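Local coordinates for tudor domain-containing protein 1 (Mus musculus, PDB 4B9W) that scaffolds Piwi proteins and piRNA biogenesis factors in the male germ line to repress transposons, here through its third, extended Tudor domain bound to a dimethylarginine-containing MILI peptide, at residues A[11-16]-A[162-167]; A[62-67]-A[112-117]; A[66-71]-A[88-93]; A[130-135]-A[168-173]. All coordinates share one frame; numbering follows the deposited sequence.

How the contacts relate
From the N terminus, residues 11-16 close the longest loop, reaching strand 160-168 in contact 1. Nested inside that loop are contacts 2 and 3, which start from the same run of chain and share A66 and E67: contact 2 joins the loop after helix 41-57 to strand 114-116, and contact 3 joins the next residues to strand 81-90. Both pack a loop on the five-stranded Tudor sheet and lie about 10 Å apart between centres. Contact 4 opens after these two have closed and crosses contact 1. Strands 160-168 and 171-178 are neighbours in the mixed sheet, so contacts 1 and 4 touch there, their centres about 34 and 31 Å from that of contact 2.

Contact 1: A[11-16]-A[162-167]; sequences VEFTVD and ARVVEI
F13 and V164 cross at about a right angle and form the packed end of this contact. The two methyls of V164 divide the work: CG2 approaches CD1 of the F13 ring at 3.8 Å, while CG1 lies 3.9 Å from F13 CB, beside the stem of the same side chain. Across the stem comes I167, whose CD1 reaches to 3.3 Å from F13 O and 4.0 Å from F13 CB. The F13 ring itself runs on past the strand, because chi1 of -55° sets CG anti to the carbonyl carbon, and it meets M129, V172 and the ring of F36. An alanine in place of V164 would probably leave the F13 ring and CB without their methyl neighbours on this side and set the ring freer to shift. Toward D16 the packing gives way to solvent. V15 lays CG2 against I167 CD1 at 4.0 Å and CG1 near V165 O. One backbone bond holds this end, D16 N to V164 O at 2.8 Å, with the donor nearly along the C=O axis. The exposed carboxylate of D16 lies alongside the R163 guanidinium as an ion pair, but the modelled approach is too short to be trusted in detail, and R163 NE also has a long, weak ion pair with E175. Residues 11-16 thus lead as a loop into strand 18-26, lying against strand 160-168. V164 and A162 bond on to E17 and V19, and on the far side V165 and E166 form a classic beta bulge opposite G173 of strand 171-178.

Contact 2: A[62-67]-A[112-117]; sequences NGFKAE and DQLQAI
A chi1 of 175° swings the F64 ring to the side opposite its backbone N and down against strand 114-116, while N62 and Q115 each hold CG anti to the carbonyl carbon, which lets their amides meet at the other end. F64 straddles three residues. Its CB sits 3.6 Å from A116 N, CD1 lies 4.1 Å from A116 CB, and CD2 comes to 3.9 Å from both CB and CD1 of L114. L114 CB, Q115 C and A116 CA all approach the ring obliquely. N62 adds a second apolar touch, CB to A116 CB at 4.1 Å, so that the A116 methyl is met by both N62 and F64. Beyond it the two side chains N62 and Q115 cross at about a right angle, yet their amide planes are only 25° apart, and N62 ND2 donates to Q115 OE1 over 3.2 Å. That bond is bent, with an N-H...O angle of 137°, and the acceptor stands out of the N62 amide plane. Around the contact, F64 and L114 both pack on C72 of strand 71-76, F64 also reaches V87, and L114 reaches V96 and V98, all strands of the Tudor sheet. A116 O receives the hydroxyl of Y55 from helix 41-57. The Q115 amide therefore has its oxygen fed by N62 and its nitrogen spent on C56 O, a pairing that settles which way round it sits and ties the edge strand by polar bonds to the helix end and the loop after it, beside an apolar patch at F64.

Contact 3: A[66-71]-A[88-93]; sequences AEIGRP and KEILPS
I68 lays its CD1 methyl across the backbone of strand 81-90, 3.6 Å from K88 O and 4.0 Å from E89 CA. With CG1 anti to the carbonyl carbon (chi1 -60°), a turn at chi2 (-64°) brings that methyl to the strand although the CB itself does not point there. I68 CD1 also rests against the I90 CG1 methylene at 4.1 Å, while the I90 tip turns to A66, its CD1 3.8 Å from A66 O and 4.2 Å from A66 CB. No hydrogen bond joins these two segments, and the joint rests on van der Waals packing. The loop is kept in shape by bonds of its own. E67 to R70 make a type II beta turn, closed by R70 N to E67 O at 3.0 Å, with G69 at the positive phi (78°) that such a turn favours. E67 also bends back so that its OE2 accepts I68 N at 2.9 Å, from the anti side of the carboxylate, and the same oxygen takes K145 N of the second subunit. W143 of that subunit packs on I68. The bound MILI peptide also lies along this strand: one of its basic side chains forms a salt bridge with E89 OE2, I90 hydrogen-bonds to it through the backbone, and the peptide backbone packs on I68. Through G69 and R70 the turn bonds to V87, leading into strand 71-76 alongside strand 81-90, while K88 and E89 form a classic bulge opposite K97 of strand 96-100.

Contact 4: A[130-135]-A[168-173]; sequences QCWLVD and TANGVG
V172 O is gripped by two neighbours at once: W132 N donates to it at 3.0 Å, and C131 CA makes a C-H...O contact, also 3.0 Å. The same oxygen lies under the W132 ring. One step back, V172 N donates to Q130 O at 2.9 Å, the ladder step of a parallel pair whose strand axes run 18° apart. W132 takes the crowded position at chi1 (47°), CG between the backbone N and the carbonyl carbon, and this folds the indole back across the partner strand. G173 CA lies 3.4 Å from the centroid of its five-membered ring, 24° off the normal, a CH-pi contact over one face. A CB on G173 would run into NE1 of the indole, and one on G171 into Q130 O and the ring's CZ3, so the lack of side chains lets the indole lie flat here. At the far rim the six-membered ring meets the turn: T168 OG1 is 3.3 Å from W132 CH2, in the ring plane, and N170 OD1 is 3.4 Å from CZ3. The indole N-H goes to E166 OE2 of the adjoining strand. Replacing W132 with an alanine would probably bare the G171-G173 backbone and leave the E166 carboxylate without its indole mate. On the face of the sheet opposite W132, C131 SG touches V172 CG2 at 3.7 Å, next to F32 and F36. Strand 129-133 thus lies between strand 31-36, antiparallel, and strand 171-178, parallel, consistent with an OB-like barrel in the part of an extended Tudor domain that flanks the Tudor core.

Contact 1: A[11-16]-A[162-167]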
loop_
_atom_site.group_PDB
_atom_site.type_symbol
_atom_site.label_atom_id
_atom_site.label_comp_id
_atom_site.label_asym_id
_atom_site.label_seq_id
_atom_site.Cartn_x
_atom_site.Cartn_y
_atom_site.Cartn_z
ATOM N N VAL A 11 -2.016 12.225 -16.333
ATOM C CA VAL A 11 -2.516 12.157 -17.690
ATOM C C VAL A 11 -4.028 12.069 -17.563
ATOM O O VAL A 11 -4.545 11.430 -16.643
ATOM C CB VAL A 11 -1.975 10.932 -18.474
ATOM C CG1 VAL A 11 -2.557 10.890 -19.881
ATOM C CG2 VAL A 11 -0.461 10.979 -18.533
ATOM N N GLU A 12 -4.726 12.738 -18.473
ATOM C CA GLU A 12 -6.180 12.827 -18.421
ATOM C C GLU A 12 -6.807 12.128 -19.617
ATOM O O GLU A 12 -6.235 12.142 -20.719
ATOM C CB GLU A 12 -6.606 14.301 -18.361
ATOM C CG GLU A 12 -6.195 15.016 -17.072
ATOM C CD GLU A 12 -6.885 14.453 -15.851
ATOM O OE1 GLU A 12 -7.751 13.573 -16.037
ATOM O OE2 GLU A 12 -6.595 14.883 -14.706
ATOM N N PHE A 13 -7.983 11.535 -19.376
ATOM C CA PHE A 13 -8.719 10.746 -20.372
ATOM C C PHE A 13 -10.193 11.113 -20.505
ATOM O O PHE A 13 -10.808 11.667 -19.590
ATOM C CB PHE A 13 -8.673 9.245 -20.000
ATOM C CG PHE A 13 -7.289 8.715 -19.815
ATOM C CD1 PHE A 13 -6.545 8.281 -20.913
ATOM C CD2 PHE A 13 -6.705 8.697 -18.564
ATOM C CE1 PHE A 13 -5.254 7.822 -20.754
ATOM C CE2 PHE A 13 -5.411 8.225 -18.400
ATOM C CZ PHE A 13 -4.687 7.794 -19.489
ATOM N N THR A 14 -10.774 10.722 -21.639
ATOM C CA THR A 14 -12.220 10.699 -21.779
ATOM C C THR A 14 -12.749 9.247 -21.751
ATOM O O THR A 14 -12.064 8.296 -22.169
ATOM C CB THR A 14 -12.675 11.414 -23.054
ATOM O OG1 THR A 14 -12.152 10.720 -24.179
ATOM C CG2 THR A 14 -12.200 12.894 -23.065
ATOM N N VAL A 15 -13.980 9.097 -21.266
ATOM C CA VAL A 15 -14.589 7.781 -21.153
ATOM C C VAL A 15 -14.699 7.207 -22.565
ATOM O O VAL A 15 -15.030 7.925 -23.503
ATOM C CB VAL A 15 -15.950 7.845 -20.426
ATOM C CG1 VAL A 15 -16.613 6.481 -20.385
ATOM C CG2 VAL A 15 -15.761 8.395 -19.011
ATOM N N ASP A 16 -14.336 5.931 -22.697
ATOM C CA ASP A 16 -14.232 5.213 -23.981
ATOM C C ASP A 16 -13.143 5.669 -24.943
ATOM O O ASP A 16 -13.103 5.197 -26.084
ATOM C CB ASP A 16 -15.572 5.157 -24.715
ATOM C CG ASP A 16 -16.515 4.171 -24.098
ATOM O OD1 ASP A 16 -16.039 3.225 -23.418
ATOM O OD2 ASP A 16 -17.740 4.337 -24.295
ATOM N N ALA A 162 -5.555 0.167 -25.472
ATOM C CA ALA A 162 -6.327 0.295 -24.236
ATOM C C ALA A 162 -7.556 1.123 -24.530
ATOM O O ALA A 162 -7.472 2.175 -25.168
ATOM C CB ALA A 162 -5.504 0.940 -23.125
ATOM N N ARG A 163 -8.695 0.630 -24.076
ATOM C CA ARG A 163 -9.912 1.396 -24.079
ATOM C C ARG A 163 -10.242 1.752 -22.627
ATOM O O ARG A 163 -10.366 0.890 -21.767
ATOM C CB ARG A 163 -11.047 0.622 -24.724
ATOM C CG ARG A 163 -12.248 1.496 -24.981
ATOM C CD ARG A 163 -13.230 0.830 -25.927
ATOM N NE ARG A 163 -13.950 -0.238 -25.274
ATOM C CZ ARG A 163 -14.941 -0.065 -24.398
ATOM N NH1 ARG A 163 -15.329 1.158 -24.033
ATOM N NH2 ARG A 163 -15.548 -1.124 -23.857
ATOM N N VAL A 164 -10.335 3.041 -22.365
ATOM C CA VAL A 164 -10.533 3.564 -21.023
ATOM C C VAL A 164 -12.040 3.426 -20.708
ATOM O O VAL A 164 -12.818 4.230 -21.134
ATOM C CB VAL A 164 -10.009 5.037 -20.952
ATOM C CG1 VAL A 164 -10.172 5.640 -19.568
ATOM C CG2 VAL A 164 -8.542 5.122 -21.379
ATOM N N VAL A 165 -12.446 2.389 -19.986
ATOM C CA VAL A 165 -13.881 2.107 -19.756
ATOM C C VAL A 165 -14.415 2.872 -18.542
ATOM O O VAL A 165 -15.550 3.359 -18.556
ATOM C CB VAL A 165 -14.137 0.580 -19.574
ATOM C CG1 VAL A 165 -15.592 0.270 -19.215
ATOM C CG2 VAL A 165 -13.729 -0.176 -20.833
ATOM N N GLU A 166 -13.604 2.948 -17.485
ATOM C CA GLU A 166 -13.994 3.700 -16.297
ATOM C C GLU A 166 -12.800 4.481 -15.746
ATOM O O GLU A 166 -11.652 3.999 -15.795
ATOM C CB GLU A 166 -14.640 2.784 -15.238
ATOM C CG GLU A 166 -13.680 2.155 -14.265
ATOM C CD GLU A 166 -14.297 1.000 -13.488
ATOM O OE1 GLU A 166 -15.472 1.124 -13.053
ATOM O OE2 GLU A 166 -13.591 -0.033 -13.298
ATOM N N ILE A 167 -13.089 5.688 -15.253
ATOM C CA ILE A 167 -12.092 6.633 -14.765
ATOM C C ILE A 167 -12.422 6.857 -13.313
ATOM O O ILE A 167 -13.552 7.212 -12.993
ATOM C CB ILE A 167 -12.169 8.004 -15.498
ATOM C CG1 ILE A 167 -12.269 7.829 -17.026
ATOM C CG2 ILE A 167 -10.975 8.894 -15.135
ATOM C CD1 ILE A 167 -11.979 9.105 -17.811
#

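Contact 2: A[62-67]-A[112-117]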
loop_
_atom_site.group_PDB
_atom_site.type_symbol
_atom_site.label_atom_id
_atom_site.label_comp_id
_atom_site.label_asym_id
_atom_site.label_seq_id
_atom_site.Cartn_x
_atom_site.Cartn_y
_atom_site.Cartn_z
ATOM N N ASN A 62 20.476 19.296 -3.439
ATOM C CA ASN A 62 19.461 20.088 -2.729
ATOM C C ASN A 62 19.145 19.613 -1.308
ATOM O O ASN A 62 19.052 18.408 -1.048
ATOM C CB ASN A 62 18.150 20.100 -3.519
ATOM C CG ASN A 62 18.268 20.846 -4.825
ATOM O OD1 ASN A 62 17.649 21.899 -5.015
ATOM N ND2 ASN A 62 19.067 20.310 -5.737
ATOM N N GLY A 63 18.967 20.571 -0.397
ATOM C CA GLY A 63 18.350 20.293 0.894
ATOM C C GLY A 63 16.878 20.009 0.631
ATOM O O GLY A 63 16.138 20.907 0.222
ATOM N N PHE A 64 16.463 18.756 0.813
ATOM C CA PHE A 64 15.057 18.390 0.649
ATOM C C PHE A 64 14.430 18.017 1.995
ATOM O O PHE A 64 14.995 17.228 2.739
ATOM C CB PHE A 64 14.909 17.227 -0.332
ATOM C CG PHE A 64 13.496 16.726 -0.459
ATOM C CD1 PHE A 64 12.522 17.518 -1.025
ATOM C CD2 PHE A 64 13.135 15.486 0.028
ATOM C CE1 PHE A 64 11.218 17.075 -1.126
ATOM C CE2 PHE A 64 11.836 15.032 -0.077
ATOM C CZ PHE A 64 10.874 15.829 -0.652
ATOM N N LYS A 65 13.270 18.593 2.292
ATOM C CA LYS A 65 12.522 18.285 3.506
ATOM C C LYS A 65 11.338 17.351 3.166
ATOM O O LYS A 65 10.365 17.771 2.547
ATOM C CB LYS A 65 12.017 19.567 4.164
ATOM C CG LYS A 65 13.034 20.274 5.058
ATOM C CD LYS A 65 12.516 21.636 5.513
ATOM C CE LYS A 65 13.345 22.200 6.664
ATOM N NZ LYS A 65 14.808 22.234 6.353
ATOM N N ALA A 66 11.442 16.089 3.579
ATOM C CA ALA A 66 10.423 15.076 3.261
ATOM C C ALA A 66 9.128 15.315 4.038
ATOM O O ALA A 66 9.135 15.480 5.245
ATOM C CB ALA A 66 10.957 13.672 3.522
ATOM N N GLU A 67 8.025 15.382 3.307
ATOM C CA GLU A 67 6.703 15.441 3.877
ATOM C C GLU A 67 5.841 14.533 3.006
ATOM O O GLU A 67 6.084 14.418 1.791
ATOM C CB GLU A 67 6.177 16.873 3.885
ATOM C CG GLU A 67 4.774 17.007 4.460
ATOM C CD GLU A 67 4.625 16.468 5.882
ATOM O OE1 GLU A 67 5.031 17.192 6.827
ATOM O OE2 GLU A 67 4.097 15.341 6.050
ATOM N N ASP A 112 20.261 11.100 0.998
ATOM C CA ASP A 112 21.141 11.494 -0.097
ATOM C C ASP A 112 20.581 11.135 -1.470
ATOM O O ASP A 112 21.128 11.549 -2.479
ATOM C CB ASP A 112 22.506 10.833 0.029
ATOM C CG ASP A 112 23.302 11.354 1.196
ATOM O OD1 ASP A 112 22.958 12.405 1.772
ATOM O OD2 ASP A 112 24.289 10.686 1.550
ATOM N N GLN A 113 19.514 10.346 -1.504
ATOM C CA GLN A 113 18.934 9.881 -2.745
ATOM C C GLN A 113 17.648 10.672 -3.087
ATOM O O GLN A 113 16.889 10.298 -3.985
ATOM C CB GLN A 113 18.683 8.373 -2.647
ATOM C CG GLN A 113 19.954 7.541 -2.605
ATOM C CD GLN A 113 19.721 6.035 -2.439
ATOM O OE1 GLN A 113 18.784 5.592 -1.766
ATOM N NE2 GLN A 113 20.592 5.240 -3.052
ATOM N N LEU A 114 17.434 11.775 -2.369
ATOM C CA LEU A 114 16.318 12.672 -2.574
ATOM C C LEU A 114 16.850 14.082 -2.847
ATOM O O LEU A 114 17.820 14.504 -2.243
ATOM C CB LEU A 114 15.449 12.718 -1.323
ATOM C CG LEU A 114 14.692 11.446 -0.959
ATOM C CD1 LEU A 114 13.984 11.670 0.371
ATOM C CD2 LEU A 114 13.713 11.097 -2.072
ATOM N N GLN A 115 16.224 14.775 -3.784
ATOM C CA GLN A 115 16.490 16.178 -4.034
ATOM C C GLN A 115 15.153 16.888 -4.243
ATOM O O GLN A 115 14.197 16.309 -4.796
ATOM C CB GLN A 115 17.416 16.347 -5.260
ATOM C CG GLN A 115 18.812 15.771 -5.030
ATOM C CD GLN A 115 19.803 16.166 -6.115
ATOM O OE1 GLN A 115 19.824 17.317 -6.555
ATOM N NE2 GLN A 115 20.628 15.200 -6.561
ATOM N N ALA A 116 15.072 18.134 -3.791
ATOM C CA ALA A 116 13.898 18.971 -4.080
ATOM C C ALA A 116 13.649 19.025 -5.601
ATOM O O ALA A 116 14.597 18.999 -6.380
ATOM C CB ALA A 116 14.078 20.375 -3.510
ATOM N N ILE A 117 12.379 19.044 -6.013
ATOM C CA ILE A 117 12.034 19.221 -7.427
ATOM C C ILE A 117 11.641 20.689 -7.667
ATOM O O ILE A 117 11.237 21.391 -6.731
ATOM C CB ILE A 117 10.917 18.253 -7.878
ATOM C CG1 ILE A 117 10.882 18.187 -9.413
ATOM C CG2 ILE A 117 9.562 18.648 -7.285
ATOM C CD1 ILE A 117 10.170 16.972 -9.977
#

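Contact 3: A[66-71]-A[88-93]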
loop_
_atom_site.group_PDB
_atom_site.type_symbol
_atom_site.label_atom_id
_atom_site.label_comp_id
_atom_site.label_asym_id
_atom_site.label_seq_id
_atom_site.Cartn_x
_atom_site.Cartn_y
_atom_site.Cartn_z
ATOM N N ALA A 66 11.442 16.089 3.579
ATOM C CA ALA A 66 10.423 15.076 3.261
ATOM C C ALA A 66 9.128 15.315 4.038
ATOM O O ALA A 66 9.135 15.480 5.245
ATOM C CB ALA A 66 10.957 13.672 3.522
ATOM N N GLU A 67 8.025 15.382 3.307
ATOM C CA GLU A 67 6.703 15.441 3.877
ATOM C C GLU A 67 5.841 14.533 3.006
ATOM O O GLU A 67 6.084 14.418 1.791
ATOM C CB GLU A 67 6.177 16.873 3.885
ATOM C CG GLU A 67 4.774 17.007 4.460
ATOM C CD GLU A 67 4.625 16.468 5.882
ATOM O OE1 GLU A 67 5.031 17.192 6.827
ATOM O OE2 GLU A 67 4.097 15.341 6.050
ATOM N N ILE A 68 4.860 13.884 3.624
ATOM C CA ILE A 68 4.041 12.899 2.940
ATOM C C ILE A 68 3.255 13.510 1.787
ATOM O O ILE A 68 2.576 14.538 1.939
ATOM C CB ILE A 68 3.070 12.195 3.895
ATOM C CG1 ILE A 68 3.850 11.464 4.993
ATOM C CG2 ILE A 68 2.200 11.196 3.137
ATOM C CD1 ILE A 68 4.719 10.342 4.480
ATOM N N GLY A 69 3.372 12.868 0.630
ATOM C CA GLY A 69 2.745 13.343 -0.580
ATOM C C GLY A 69 3.485 14.495 -1.254
ATOM O O GLY A 69 2.965 15.036 -2.212
ATOM N N ARG A 70 4.679 14.878 -0.785
ATOM C CA ARG A 70 5.462 15.972 -1.433
ATOM C C ARG A 70 6.249 15.495 -2.674
ATOM O O ARG A 70 6.887 14.442 -2.660
ATOM C CB ARG A 70 6.461 16.623 -0.449
ATOM C CG ARG A 70 7.148 17.874 -0.999
ATOM C CD ARG A 70 8.139 18.525 -0.032
ATOM N NE ARG A 70 7.551 18.869 1.268
ATOM C CZ ARG A 70 6.845 19.968 1.543
ATOM N NH1 ARG A 70 6.616 20.898 0.611
ATOM N NH2 ARG A 70 6.362 20.149 2.774
ATOM N N PRO A 71 6.254 16.306 -3.743
ATOM C CA PRO A 71 7.033 15.890 -4.890
ATOM C C PRO A 71 8.526 16.109 -4.676
ATOM O O PRO A 71 8.927 16.984 -3.914
ATOM C CB PRO A 71 6.495 16.768 -6.027
ATOM C CG PRO A 71 5.315 17.489 -5.468
ATOM C CD PRO A 71 5.543 17.568 -4.005
ATOM N N LYS A 88 5.974 8.718 -0.182
ATOM C CA LYS A 88 4.884 7.840 0.193
ATOM C C LYS A 88 4.962 7.486 1.683
ATOM O O LYS A 88 3.950 7.532 2.386
ATOM C CB LYS A 88 4.889 6.586 -0.682
ATOM C CG LYS A 88 3.633 5.739 -0.516
ATOM C CD LYS A 88 3.172 5.152 -1.836
ATOM C CE LYS A 88 1.658 5.193 -1.997
ATOM N NZ LYS A 88 1.059 3.863 -1.721
ATOM N N GLU A 89 6.163 7.174 2.165
ATOM C CA GLU A 89 6.358 6.833 3.574
ATOM C C GLU A 89 7.652 7.391 4.155
ATOM O O GLU A 89 8.645 7.507 3.446
ATOM C CB GLU A 89 6.372 5.314 3.747
ATOM C CG GLU A 89 5.293 4.584 2.963
ATOM C CD GLU A 89 5.130 3.157 3.402
ATOM O OE1 GLU A 89 5.856 2.718 4.305
ATOM O OE2 GLU A 89 4.253 2.480 2.862
ATOM N N ILE A 90 7.628 7.719 5.449
ATOM C CA ILE A 90 8.846 8.034 6.212
ATOM C C ILE A 90 9.011 7.001 7.322
ATOM O O ILE A 90 8.131 6.827 8.198
ATOM C CB ILE A 90 8.834 9.452 6.814
ATOM C CG1 ILE A 90 8.624 10.491 5.709
ATOM C CG2 ILE A 90 10.147 9.761 7.529
ATOM C CD1 ILE A 90 8.355 11.884 6.222
ATOM N N LEU A 91 10.159 6.333 7.285
ATOM C CA LEU A 91 10.405 5.174 8.129
ATOM C C LEU A 91 11.248 5.586 9.343
ATOM O O LEU A 91 11.991 6.570 9.271
ATOM C CB LEU A 91 11.116 4.075 7.335
ATOM C CG LEU A 91 10.430 3.570 6.071
ATOM C CD1 LEU A 91 11.387 2.706 5.246
ATOM C CD2 LEU A 91 9.198 2.762 6.436
ATOM N N PRO A 92 11.132 4.824 10.450
ATOM C CA PRO A 92 11.885 5.065 11.690
ATOM C C PRO A 92 13.374 5.214 11.478
ATOM O O PRO A 92 13.964 6.110 12.052
ATOM C CB PRO A 92 11.577 3.832 12.520
ATOM C CG PRO A 92 10.199 3.468 12.092
ATOM C CD PRO A 92 10.108 3.777 10.644
ATOM N N SER A 93 13.968 4.377 10.629
ATOM C CA SER A 93 15.383 4.500 10.286
ATOM C C SER A 93 15.783 5.869 9.814
ATOM O O SER A 93 16.969 6.209 9.857
ATOM C CB SER A 93 15.751 3.491 9.194
ATOM O OG SER A 93 14.918 3.657 8.069
#

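Contact 4: A[130-135]-A[168-173]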
loop_
_atom_site.group_PDB
_atom_site.type_symbol
_atom_site.label_atom_id
_atom_site.label_comp_id
_atom_site.label_asym_id
_atom_site.label_seq_id
_atom_site.Cartn_x
_atom_site.Cartn_y
_atom_site.Cartn_z
ATOM N N GLN A 130 -2.102 4.362 -13.055
ATOM C CA GLN A 130 -2.559 3.085 -12.479
ATOM C C GLN A 130 -3.757 2.579 -13.261
ATOM O O GLN A 130 -4.668 3.356 -13.526
ATOM C CB GLN A 130 -2.945 3.220 -10.996
ATOM C CG GLN A 130 -3.293 1.880 -10.368
ATOM C CD GLN A 130 -3.647 1.985 -8.894
ATOM O OE1 GLN A 130 -3.854 3.079 -8.365
ATOM N NE2 GLN A 130 -3.738 0.841 -8.230
ATOM N N CYS A 131 -3.745 1.293 -13.621
ATOM C CA CYS A 131 -4.821 0.665 -14.359
ATOM C C CYS A 131 -5.289 -0.603 -13.671
ATOM O O CYS A 131 -4.652 -1.071 -12.758
ATOM C CB CYS A 131 -4.390 0.293 -15.770
ATOM S SG CYS A 131 -3.741 1.663 -16.727
ATOM N N TRP A 132 -6.440 -1.107 -14.099
ATOM C CA TRP A 132 -6.893 -2.470 -13.763
ATOM C C TRP A 132 -7.679 -2.960 -14.917
ATOM O O TRP A 132 -8.225 -2.169 -15.634
ATOM C CB TRP A 132 -7.737 -2.506 -12.501
ATOM C CG TRP A 132 -8.813 -1.461 -12.417
ATOM C CD1 TRP A 132 -10.145 -1.551 -12.837
ATOM C CD2 TRP A 132 -8.683 -0.125 -11.834
ATOM N NE1 TRP A 132 -10.814 -0.379 -12.561
ATOM C CE2 TRP A 132 -9.987 0.513 -11.968
ATOM C CE3 TRP A 132 -7.639 0.581 -11.228
ATOM C CZ2 TRP A 132 -10.215 1.800 -11.528
ATOM C CZ3 TRP A 132 -7.884 1.882 -10.771
ATOM C CH2 TRP A 132 -9.144 2.476 -10.921
ATOM N N LEU A 133 -7.725 -4.264 -15.143
ATOM C CA LEU A 133 -8.551 -4.807 -16.219
ATOM C C LEU A 133 -9.999 -4.804 -15.748
ATOM O O LEU A 133 -10.272 -5.108 -14.605
ATOM C CB LEU A 133 -8.145 -6.243 -16.577
ATOM C CG LEU A 133 -6.772 -6.452 -17.242
ATOM C CD1 LEU A 133 -6.586 -7.931 -17.549
ATOM C CD2 LEU A 133 -6.630 -5.624 -18.498
ATOM N N VAL A 134 -10.931 -4.444 -16.619
ATOM C CA VAL A 134 -12.329 -4.462 -16.207
ATOM C C VAL A 134 -12.923 -5.858 -16.406
ATOM O O VAL A 134 -12.382 -6.688 -17.145
ATOM C CB VAL A 134 -13.171 -3.406 -16.931
ATOM C CG1 VAL A 134 -12.683 -2.013 -16.551
ATOM C CG2 VAL A 134 -13.157 -3.643 -18.436
ATOM N N ASP A 135 -14.026 -6.089 -15.713
ATOM C CA ASP A 135 -14.901 -7.253 -15.918
ATOM C C ASP A 135 -14.287 -8.592 -15.454
ATOM O O ASP A 135 -14.752 -9.664 -15.868
ATOM C CB ASP A 135 -15.384 -7.370 -17.385
ATOM C CG ASP A 135 -16.180 -6.136 -17.876
ATOM O OD1 ASP A 135 -16.631 -5.305 -17.056
ATOM O OD2 ASP A 135 -16.340 -6.019 -19.106
ATOM N N THR A 168 -11.471 6.614 -12.422
ATOM C CA THR A 168 -11.637 6.984 -11.014
ATOM C C THR A 168 -10.536 7.982 -10.621
ATOM O O THR A 168 -9.628 8.247 -11.421
ATOM C CB THR A 168 -11.692 5.739 -10.093
ATOM O OG1 THR A 168 -10.377 5.287 -9.778
ATOM C CG2 THR A 168 -12.481 4.610 -10.766
ATOM N N ALA A 169 -10.638 8.576 -9.426
ATOM C CA ALA A 169 -9.628 9.548 -8.956
ATOM C C ALA A 169 -8.229 8.921 -8.940
ATOM O O ALA A 169 -7.270 9.521 -9.433
ATOM C CB ALA A 169 -9.978 10.077 -7.573
ATOM N N ASN A 170 -8.134 7.701 -8.404
ATOM C CA ASN A 170 -6.843 7.008 -8.252
ATOM C C ASN A 170 -6.316 6.227 -9.495
ATOM O O ASN A 170 -5.220 5.664 -9.443
ATOM C CB ASN A 170 -6.885 6.096 -6.998
ATOM C CG ASN A 170 -7.636 4.793 -7.228
ATOM O OD1 ASN A 170 -7.648 4.243 -8.330
ATOM N ND2 ASN A 170 -8.245 4.275 -6.173
ATOM N N GLY A 171 -7.080 6.179 -10.592
ATOM C CA GLY A 171 -6.647 5.441 -11.798
ATOM C C GLY A 171 -7.730 5.146 -12.821
ATOM O O GLY A 171 -8.763 5.790 -12.815
ATOM N N VAL A 172 -7.480 4.175 -13.705
ATOM C CA VAL A 172 -8.417 3.810 -14.766
ATOM C C VAL A 172 -8.604 2.286 -14.970
ATOM O O VAL A 172 -7.635 1.515 -14.979
ATOM C CB VAL A 172 -8.022 4.473 -16.122
ATOM C CG1 VAL A 172 -7.824 5.975 -15.965
ATOM C CG2 VAL A 172 -6.775 3.852 -16.719
ATOM N N GLY A 173 -9.866 1.869 -15.129
ATOM C CA GLY A 173 -10.215 0.505 -15.518
ATOM C C GLY A 173 -10.207 0.418 -17.041
ATOM O O GLY A 173 -10.864 1.211 -17.715
#